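Local structure of precorrin-6Y C5,15-methyltransferase (Corynebacterium diphtheriae, 3HM2) at residues H26-D31 and Q49-C54; P95-I100 and G120-A125; A151-H156 and M164-P169. The protein probably uses S-adenosyl-L-methionine to methylate a corrin precursor in adenosylcobalamin biosynthesis, the chain here being its C-terminal methyltransferase domain. All blocks are in the same frame, centred on the assembly; numbering follows the deposited sequence.

Interaction 1 of 3, residues H26-D31 and Q49-C54; sequences HETLWD and QTTAVC
Thr28 to Asp31 pair in step with Thr51 to Cys54 as parallel neighbours; the axes of strands 27-31 and 50-54 are 4.5 Å apart at the closest and turned 17° from each other. The bonding tightens along the chain: Leu29 N to Thr51 O, 3.2 Å, is weak and bent, whereas Asp31 N meets Val53 O at 2.7 Å in a nearly straight bond. Val53 N also bonds to Leu29 O, though its modelled length is doubtfully short.

On the face carrying Thr28, Trp30, Thr51 and Val53, the hydroxyl of Thr28 donates to that of Thr51, OG1 to OG1 3.1 Å. Thr51 holds its OG1 between its own N and carbonyl carbon (chi1 77°), from where it meets both OG1 and CG2 of Thr28. Further along, the pyrrole side of the indole lies beside Val53, with Trp30 CD1 3.4 Å from Val53 CB; Trp30 NE1 is buried without a modelled partner.

Leu29, Asp31, Ala52 and Cys54 occupy the other face. There helix 38-44 covers Leu29, Asp31 and Cys54, completing a beta-alpha-beta unit of the Rossmann-like domain, while strand 97-100 flanks 27-31 and strand 78-81 flanks 50-54.

Interaction 2 of 3, residues P95-I100 and G120-A125; sequences PDVIFI and GGRLVA
The backbone oxygen of Arg122 is gripped by two neighbours: Ile98 N donates to it at 2.9 Å, lying in the carbonyl plane, and Val97 CA adds a CA-H...O contact at 3.1 Å. The pattern repeats along these parallel strands, whose directions differ by 12°. Val124 N bonds to Ile98 O, and Ile100 N to Val124 O, with Leu123 CA and Phe99 CA as the respective carbon donors.

On one face, Val97 crosses Arg122. Its CG1 lies 3.5 Å from Arg122 CB, while its CG2 sits over a face of the guanidinium, 4.0 Å from Arg122 CZ and towards the rim. A bend at chi3 (-87°) turns the end of the arginine so that this face meets the valine. Phe99 CD1 comes to 3.1 Å from Val124 O, obliquely to the ring.

The other face is aliphatic. Leu123 CD1 pushes against Ile98 CG2 at 3.4 Å, tighter than usual for two carbons, and also touches Ile100 CD1 at 4.1 Å; beyond it Ile100 and Ala125 meet through their CB atoms.

Helix 9-21 covers Phe99 and Val124. The guanidinium itself is salt-bridged to Glu27, with weak bonds to the carbonyls of Leu21 and Ala22. A pairing made mostly of backbone bonds and hydrocarbon thus carries opposite charges at one end, Asp96 and Arg122, not in direct contact; the carboxylate of Glu27 probably offsets much of the arginine's charge.

Interaction 3 of 3, residues A151-H156 and M164-P169; sequences AISHEH and MKPALP
This is an antiparallel pairing within a beta hairpin, at the part of strands 146-157 and 162-176 that extends away from the body of the domain and into the subunit interfaces. His154 and Lys165 form the hydrogen-bonded pair: Lys165 N reaches His154 O at 3.0 Å from well above the carbonyl plane, and the return bond from His154 N to Lys165 O is weak at 3.3 Å. Ala167 N to Ile152 O, 2.9 Å, carries the bonding on past the proline.

Ser153 faces Pro166 in a non-hydrogen-bonded pair, its OG 3.3 Å from Pro166 CA. Next along, Met164, modelled as selenomethionine, bends at chi2 (-56°) and chi3 (-89°), which curls its end back over the opposite strand: SE lies 3.6 Å from Glu155 N, and CE 3.8 Å from Ser153 O. Lys165, extended beyond CG, crosses His156 at a distance too short to trust.

A second subunit continues the sheet antiparallel along 151-154; its Ser148 hydrogen-bonds His154 and, just beyond, its Arg140 salt-bridges Glu155. Pro166 of a third subunit packs on Pro166. An antiparallel hairpin formed by the last two strands is the hallmark of the class I methyltransferase sheet, and here it also serves oligomer assembly.

Overall arrangement
All three contacts belong to one mixed sheet with the 3-2-1-4-5-7-6 strand order of class I methyltransferases. Interactions 1 and 2 are buried parallel pairs in its body, their centres about 10 Å apart; strands 27-32 and 97-100 are neighbours, and Trp30 packs on Pro95 between the two contacts. Interaction 2 is the more hydrocarbon-rich, whereas interaction 1 includes a threonine hydroxyl pair. Interaction 3 lies on the other side of the chain's centre, about 28 Å from interaction 2 between centres. It is antiparallel and at the surface, with charged and polar side chains that find polar partners on a second subunit while a third adds packing, but strand 162-176 still connects it to 122-127.

Interaction 1 of 3, residues H26-D31 and Q49-C54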
loop_
_atom_site.group_PDB
_atom_site.type_symbol
_atom_site.label_atom_id
_atom_site.label_comp_id
_atom_site.label_asym_id
_atom_site.label_seq_id
_atom_site.Cartn_x
_atom_site.Cartn_y
_atom_site.Cartn_z
ATOM N N HIS A 26 -8.359 10.798 34.622
ATOM C CA HIS A 26 -9.720 11.214 34.916
ATOM C C HIS A 26 -10.530 11.385 33.631
ATOM O O HIS A 26 -11.457 12.207 33.551
ATOM C CB HIS A 26 -9.742 12.466 35.802
ATOM C CG HIS A 26 -8.450 12.743 36.523
ATOM N ND1 HIS A 26 -8.246 12.417 37.849
ATOM C CD2 HIS A 26 -7.315 13.369 36.114
ATOM C CE1 HIS A 26 -7.036 12.807 38.214
ATOM N NE2 HIS A 26 -6.452 13.386 37.179
ATOM N N GLU A 27 -10.163 10.592 32.628
ATOM C CA GLU A 27 -10.842 10.608 31.344
ATOM C C GLU A 27 -11.847 9.466 31.177
ATOM O O GLU A 27 -11.670 8.388 31.718
ATOM C CB GLU A 27 -9.847 10.719 30.165
ATOM C CG GLU A 27 -9.615 12.186 29.747
ATOM C CD GLU A 27 -8.411 12.410 28.825
ATOM O OE1 GLU A 27 -8.275 11.653 27.842
ATOM O OE2 GLU A 27 -7.625 13.367 29.067
ATOM N N THR A 28 -12.928 9.753 30.451
ATOM C CA THR A 28 -14.001 8.806 30.183
ATOM C C THR A 28 -14.156 8.592 28.686
ATOM O O THR A 28 -14.522 9.533 27.961
ATOM C CB THR A 28 -15.349 9.341 30.712
ATOM O OG1 THR A 28 -15.211 9.693 32.090
ATOM C CG2 THR A 28 -16.448 8.302 30.545
ATOM N N LEU A 29 -13.888 7.373 28.214
ATOM C CA LEU A 29 -14.189 7.032 26.821
ATOM C C LEU A 29 -15.623 6.566 26.579
ATOM O O LEU A 29 -16.088 5.680 27.287
ATOM C CB LEU A 29 -13.265 5.923 26.303
ATOM C CG LEU A 29 -13.641 5.441 24.892
ATOM C CD1 LEU A 29 -13.253 6.472 23.833
ATOM C CD2 LEU A 29 -13.014 4.116 24.577
ATOM N N TRP A 30 -16.304 7.142 25.574
ATOM C CA TRP A 30 -17.432 6.451 24.954
ATOM C C TRP A 30 -16.877 5.602 23.827
ATOM O O TRP A 30 -16.317 6.107 22.858
ATOM C CB TRP A 30 -18.516 7.391 24.437
ATOM C CG TRP A 30 -19.405 7.914 25.540
ATOM C CD1 TRP A 30 -19.217 7.791 26.905
ATOM C CD2 TRP A 30 -20.619 8.667 25.377
ATOM N NE1 TRP A 30 -20.249 8.417 27.590
ATOM C CE2 TRP A 30 -21.117 8.958 26.670
ATOM C CE3 TRP A 30 -21.341 9.121 24.260
ATOM C CZ2 TRP A 30 -22.274 9.700 26.862
ATOM C CZ3 TRP A 30 -22.503 9.842 24.458
ATOM C CH2 TRP A 30 -22.962 10.112 25.745
ATOM N N ASP A 31 -17.037 4.289 23.960
ATOM C CA ASP A 31 -16.667 3.361 22.898
ATOM C C ASP A 31 -17.901 2.798 22.201
ATOM O O ASP A 31 -18.568 1.905 22.723
ATOM C CB ASP A 31 -15.813 2.220 23.457
ATOM C CG ASP A 31 -15.992 0.927 22.687
ATOM O OD1 ASP A 31 -16.432 0.985 21.520
ATOM O OD2 ASP A 31 -15.692 -0.148 23.248
ATOM N N GLN A 49 -6.872 4.785 36.690
ATOM C CA GLN A 49 -7.728 5.934 36.958
ATOM C C GLN A 49 -8.460 6.381 35.699
ATOM O O GLN A 49 -8.184 7.451 35.155
ATOM C CB GLN A 49 -6.908 7.092 37.529
ATOM C CG GLN A 49 -6.013 6.704 38.695
ATOM C CD GLN A 49 -5.487 7.907 39.451
ATOM O OE1 GLN A 49 -4.295 8.213 39.404
ATOM N NE2 GLN A 49 -6.375 8.598 40.156
ATOM N N THR A 50 -9.395 5.556 35.238
ATOM C CA THR A 50 -10.207 5.890 34.073
ATOM C C THR A 50 -11.518 5.113 34.074
ATOM O O THR A 50 -11.583 3.985 34.563
ATOM C CB THR A 50 -9.453 5.607 32.761
ATOM O OG1 THR A 50 -9.103 4.219 32.698
ATOM C CG2 THR A 50 -8.189 6.449 32.681
ATOM N N THR A 51 -12.562 5.723 33.522
ATOM C CA THR A 51 -13.818 5.023 33.277
ATOM C C THR A 51 -14.171 5.026 31.794
ATOM O O THR A 51 -14.012 6.036 31.109
ATOM C CB THR A 51 -14.978 5.652 34.072
ATOM O OG1 THR A 51 -15.405 6.857 33.427
ATOM C CG2 THR A 51 -14.539 5.969 35.494
ATOM N N ALA A 52 -14.650 3.887 31.303
ATOM C CA ALA A 52 -15.072 3.770 29.913
ATOM C C ALA A 52 -16.561 3.454 29.815
ATOM O O ALA A 52 -17.131 2.819 30.701
ATOM C CB ALA A 52 -14.254 2.707 29.197
ATOM N N VAL A 53 -17.186 3.902 28.730
ATOM C CA VAL A 53 -18.598 3.615 28.484
ATOM C C VAL A 53 -18.793 2.854 27.158
ATOM O O VAL A 53 -18.232 3.206 26.095
ATOM C CB VAL A 53 -19.529 4.861 28.584
ATOM C CG1 VAL A 53 -20.977 4.448 28.348
ATOM C CG2 VAL A 53 -19.404 5.529 29.939
ATOM N N CYS A 54 -19.594 1.791 27.270
ATOM C CA CYS A 54 -19.859 0.844 26.204
ATOM C C CYS A 54 -21.327 0.889 25.767
ATOM O O CYS A 54 -22.223 1.113 26.578
ATOM C CB CYS A 54 -19.474 -0.554 26.688
ATOM S SG CYS A 54 -17.681 -0.905 26.600
#

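Interaction 2 of 3, residues P95-I100 and G120-A125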
loop_
_atom_site.group_PDB
_atom_site.type_symbol
_atom_site.label_atom_id
_atom_site.label_comp_id
_atom_site.label_asym_id
_atom_site.label_seq_id
_atom_site.Cartn_x
_atom_site.Cartn_y
_atom_site.Cartn_z
ATOM N N PRO A 95 -19.032 12.423 27.928
ATOM C CA PRO A 95 -17.808 11.664 27.636
ATOM C C PRO A 95 -16.610 12.601 27.481
ATOM O O PRO A 95 -16.819 13.764 27.106
ATOM C CB PRO A 95 -18.119 11.075 26.266
ATOM C CG PRO A 95 -19.063 12.068 25.684
ATOM C CD PRO A 95 -19.976 12.299 26.800
ATOM N N ASP A 96 -15.393 12.109 27.737
ATOM C CA ASP A 96 -14.188 12.908 27.528
ATOM C C ASP A 96 -13.612 12.636 26.122
ATOM O O ASP A 96 -13.198 13.541 25.403
ATOM C CB ASP A 96 -13.149 12.635 28.639
ATOM C CG ASP A 96 -13.419 13.418 29.912
ATOM O OD1 ASP A 96 -13.076 14.611 29.927
ATOM O OD2 ASP A 96 -13.931 12.845 30.913
ATOM N N VAL A 97 -13.569 11.373 25.746
ATOM C CA VAL A 97 -13.125 10.986 24.425
ATOM C C VAL A 97 -14.208 10.028 23.894
ATOM O O VAL A 97 -14.922 9.406 24.697
ATOM C CB VAL A 97 -11.781 10.310 24.533
ATOM C CG1 VAL A 97 -10.998 10.496 23.275
ATOM C CG2 VAL A 97 -11.046 10.964 25.625
ATOM N N ILE A 98 -14.381 9.952 22.574
ATOM C CA ILE A 98 -15.208 8.901 21.978
ATOM C C ILE A 98 -14.441 8.184 20.910
ATOM O O ILE A 98 -13.555 8.748 20.300
ATOM C CB ILE A 98 -16.428 9.442 21.327
ATOM C CG1 ILE A 98 -17.336 9.998 22.394
ATOM C CG2 ILE A 98 -17.151 8.350 20.516
ATOM C CD1 ILE A 98 -18.081 11.202 21.919
ATOM N N PHE A 99 -14.797 6.926 20.695
ATOM C CA PHE A 99 -14.225 6.164 19.609
ATOM C C PHE A 99 -15.372 5.465 18.912
ATOM O O PHE A 99 -16.163 4.812 19.592
ATOM C CB PHE A 99 -13.209 5.094 20.088
ATOM C CG PHE A 99 -12.802 4.127 18.972
ATOM C CD1 PHE A 99 -11.692 4.380 18.173
ATOM C CD2 PHE A 99 -13.588 3.008 18.667
ATOM C CE1 PHE A 99 -11.367 3.534 17.126
ATOM C CE2 PHE A 99 -13.251 2.160 17.612
ATOM C CZ PHE A 99 -12.138 2.432 16.850
ATOM N N ILE A 100 -15.459 5.610 17.579
ATOM C CA ILE A 100 -16.341 4.789 16.750
ATOM C C ILE A 100 -15.567 3.894 15.754
ATOM O O ILE A 100 -14.704 4.376 15.013
ATOM C CB ILE A 100 -17.322 5.665 15.975
ATOM C CG1 ILE A 100 -18.262 6.400 16.960
ATOM C CG2 ILE A 100 -18.082 4.811 14.994
ATOM C CD1 ILE A 100 -19.026 7.629 16.379
ATOM N N GLY A 120 -12.883 21.182 22.791
ATOM C CA GLY A 120 -11.597 20.528 22.949
ATOM C C GLY A 120 -11.720 19.156 23.579
ATOM O O GLY A 120 -10.934 18.790 24.452
ATOM N N GLY A 121 -12.714 18.393 23.134
ATOM C CA GLY A 121 -12.730 16.959 23.349
ATOM C C GLY A 121 -12.340 16.183 22.106
ATOM O O GLY A 121 -12.259 16.742 21.012
ATOM N N ARG A 122 -12.095 14.887 22.276
ATOM C CA ARG A 122 -11.436 14.091 21.247
ATOM C C ARG A 122 -12.336 12.957 20.768
ATOM O O ARG A 122 -12.910 12.224 21.574
ATOM C CB ARG A 122 -10.114 13.528 21.771
ATOM C CG ARG A 122 -9.042 14.579 22.007
ATOM C CD ARG A 122 -7.956 14.061 22.935
ATOM N NE ARG A 122 -8.291 14.271 24.341
ATOM C CZ ARG A 122 -7.932 13.453 25.325
ATOM N NH1 ARG A 122 -7.222 12.364 25.059
ATOM N NH2 ARG A 122 -8.282 13.723 26.575
ATOM N N LEU A 123 -12.454 12.818 19.452
ATOM C CA LEU A 123 -13.020 11.594 18.849
ATOM C C LEU A 123 -12.161 10.963 17.745
ATOM O O LEU A 123 -11.802 11.628 16.765
ATOM C CB LEU A 123 -14.430 11.814 18.289
ATOM C CG LEU A 123 -15.124 10.512 17.863
ATOM C CD1 LEU A 123 -16.662 10.629 17.995
ATOM C CD2 LEU A 123 -14.711 10.032 16.459
ATOM N N VAL A 124 -11.888 9.664 17.895
ATOM C CA VAL A 124 -11.181 8.898 16.887
ATOM C C VAL A 124 -12.109 7.856 16.292
ATOM O O VAL A 124 -12.724 7.093 17.016
ATOM C CB VAL A 124 -9.985 8.245 17.520
ATOM C CG1 VAL A 124 -8.901 7.994 16.478
ATOM C CG2 VAL A 124 -9.463 9.167 18.608
ATOM N N ALA A 125 -12.247 7.862 14.969
ATOM C CA ALA A 125 -13.147 6.935 14.272
ATOM C C ALA A 125 -12.438 6.036 13.245
ATOM O O ALA A 125 -11.381 6.375 12.734
ATOM C CB ALA A 125 -14.301 7.696 13.616
#

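Interaction 3 of 3, residues A151-H156 and M164-P169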
loop_
_atom_site.group_PDB
_atom_site.type_symbol
_atom_site.label_atom_id
_atom_site.label_comp_id
_atom_site.label_asym_id
_atom_site.label_seq_id
_atom_site.Cartn_x
_atom_site.Cartn_y
_atom_site.Cartn_z
ATOM N N ALA A 151 -2.740 -0.109 5.813
ATOM C CA ALA A 151 -2.819 -1.377 5.107
ATOM C C ALA A 151 -1.803 -2.280 5.730
ATOM O O ALA A 151 -0.620 -2.012 5.624
ATOM C CB ALA A 151 -2.538 -1.205 3.624
ATOM N N ILE A 152 -2.276 -3.343 6.383
ATOM C CA ILE A 152 -1.440 -4.279 7.143
ATOM C C ILE A 152 -1.396 -5.657 6.490
ATOM O O ILE A 152 -2.442 -6.226 6.169
ATOM C CB ILE A 152 -1.980 -4.452 8.582
ATOM C CG1 ILE A 152 -1.728 -3.167 9.404
ATOM C CG2 ILE A 152 -1.363 -5.695 9.237
ATOM C CD1 ILE A 152 -2.809 -2.803 10.448
ATOM N N SER A 153 -0.191 -6.192 6.296
ATOM C CA SER A 153 -0.040 -7.505 5.673
ATOM C C SER A 153 0.638 -8.506 6.613
ATOM O O SER A 153 1.355 -8.116 7.522
ATOM C CB SER A 153 0.755 -7.401 4.359
ATOM O OG SER A 153 0.242 -6.389 3.517
ATOM N N HIS A 154 0.392 -9.794 6.380
ATOM C CA HIS A 154 0.985 -10.875 7.155
ATOM C C HIS A 154 1.408 -11.978 6.179
ATOM O O HIS A 154 0.825 -12.116 5.124
ATOM C CB HIS A 154 -0.046 -11.446 8.135
ATOM C CG HIS A 154 -0.849 -10.403 8.855
ATOM N ND1 HIS A 154 -0.337 -9.643 9.885
ATOM C CD2 HIS A 154 -2.133 -10.001 8.697
ATOM C CE1 HIS A 154 -1.268 -8.815 10.328
ATOM N NE2 HIS A 154 -2.369 -9.012 9.623
ATOM N N GLU A 155 2.422 -12.760 6.522
ATOM C CA GLU A 155 2.815 -13.871 5.672
ATOM C C GLU A 155 1.672 -14.844 5.432
ATOM O O GLU A 155 0.817 -15.060 6.281
ATOM C CB GLU A 155 4.022 -14.603 6.245
ATOM C CG GLU A 155 4.163 -14.476 7.729
ATOM C CD GLU A 155 4.950 -15.620 8.294
ATOM O OE1 GLU A 155 5.742 -15.396 9.250
ATOM O OE2 GLU A 155 4.771 -16.740 7.759
ATOM N N HIS A 156 1.655 -15.408 4.242
ATOM C CA HIS A 156 0.626 -16.343 3.875
ATOM C C HIS A 156 1.336 -17.369 3.055
ATOM O O HIS A 156 1.694 -17.113 1.909
ATOM C CB HIS A 156 -0.437 -15.664 3.034
ATOM C CG HIS A 156 -1.605 -16.541 2.717
ATOM N ND1 HIS A 156 -2.905 -16.193 3.018
ATOM C CD2 HIS A 156 -1.671 -17.761 2.133
ATOM C CE1 HIS A 156 -3.722 -17.149 2.613
ATOM N NE2 HIS A 156 -2.999 -18.113 2.074
HETATM N N MSE A 164 3.376 -11.999 1.064
HETATM C CA MSE A 164 2.847 -10.969 1.958
HETATM C C MSE A 164 1.432 -10.582 1.518
HETATM O O MSE A 164 1.227 -10.155 0.376
HETATM C CB MSE A 164 3.772 -9.745 1.987
HETATM C CG MSE A 164 5.037 -9.987 2.791
HETATM SE SE MSE A 164 4.603 -10.551 4.646
HETATM C CE MSE A 164 4.496 -8.779 5.468
ATOM N N LYS A 165 0.469 -10.737 2.428
ATOM C CA LYS A 165 -0.940 -10.749 2.069
ATOM C C LYS A 165 -1.675 -9.614 2.727
ATOM O O LYS A 165 -1.869 -9.609 3.943
ATOM C CB LYS A 165 -1.581 -12.086 2.441
ATOM C CG LYS A 165 -2.809 -12.412 1.612
ATOM C CD LYS A 165 -3.676 -13.455 2.295
ATOM C CE LYS A 165 -4.973 -13.723 1.536
ATOM N NZ LYS A 165 -5.900 -14.642 2.284
ATOM N N PRO A 166 -2.082 -8.626 1.923
ATOM C CA PRO A 166 -2.677 -7.398 2.454
ATOM C C PRO A 166 -4.075 -7.620 3.054
ATOM O O PRO A 166 -4.875 -8.422 2.542
ATOM C CB PRO A 166 -2.739 -6.486 1.218
ATOM C CG PRO A 166 -2.819 -7.454 0.080
ATOM C CD PRO A 166 -1.862 -8.530 0.471
ATOM N N ALA A 167 -4.352 -6.925 4.155
ATOM C CA ALA A 167 -5.705 -6.867 4.678
ATOM C C ALA A 167 -6.343 -5.639 4.034
ATOM O O ALA A 167 -5.642 -4.834 3.419
ATOM C CB ALA A 167 -5.720 -6.769 6.227
ATOM N N LEU A 168 -7.665 -5.516 4.148
ATOM C CA LEU A 168 -8.356 -4.322 3.694
ATOM C C LEU A 168 -7.861 -3.114 4.486
ATOM O O LEU A 168 -7.620 -3.216 5.687
ATOM C CB LEU A 168 -9.875 -4.493 3.849
ATOM C CG LEU A 168 -10.597 -5.383 2.822
ATOM C CD1 LEU A 168 -11.974 -5.788 3.332
ATOM C CD2 LEU A 168 -10.702 -4.722 1.438
ATOM N N PRO A 169 -7.703 -1.959 3.825
ATOM C CA PRO A 169 -7.254 -0.784 4.574
ATOM C C PRO A 169 -8.272 -0.360 5.617
ATOM O O PRO A 169 -9.366 -0.911 5.712
ATOM C CB PRO A 169 -7.122 0.300 3.497
ATOM C CG PRO A 169 -7.034 -0.438 2.224
ATOM C CD PRO A 169 -7.912 -1.640 2.405
#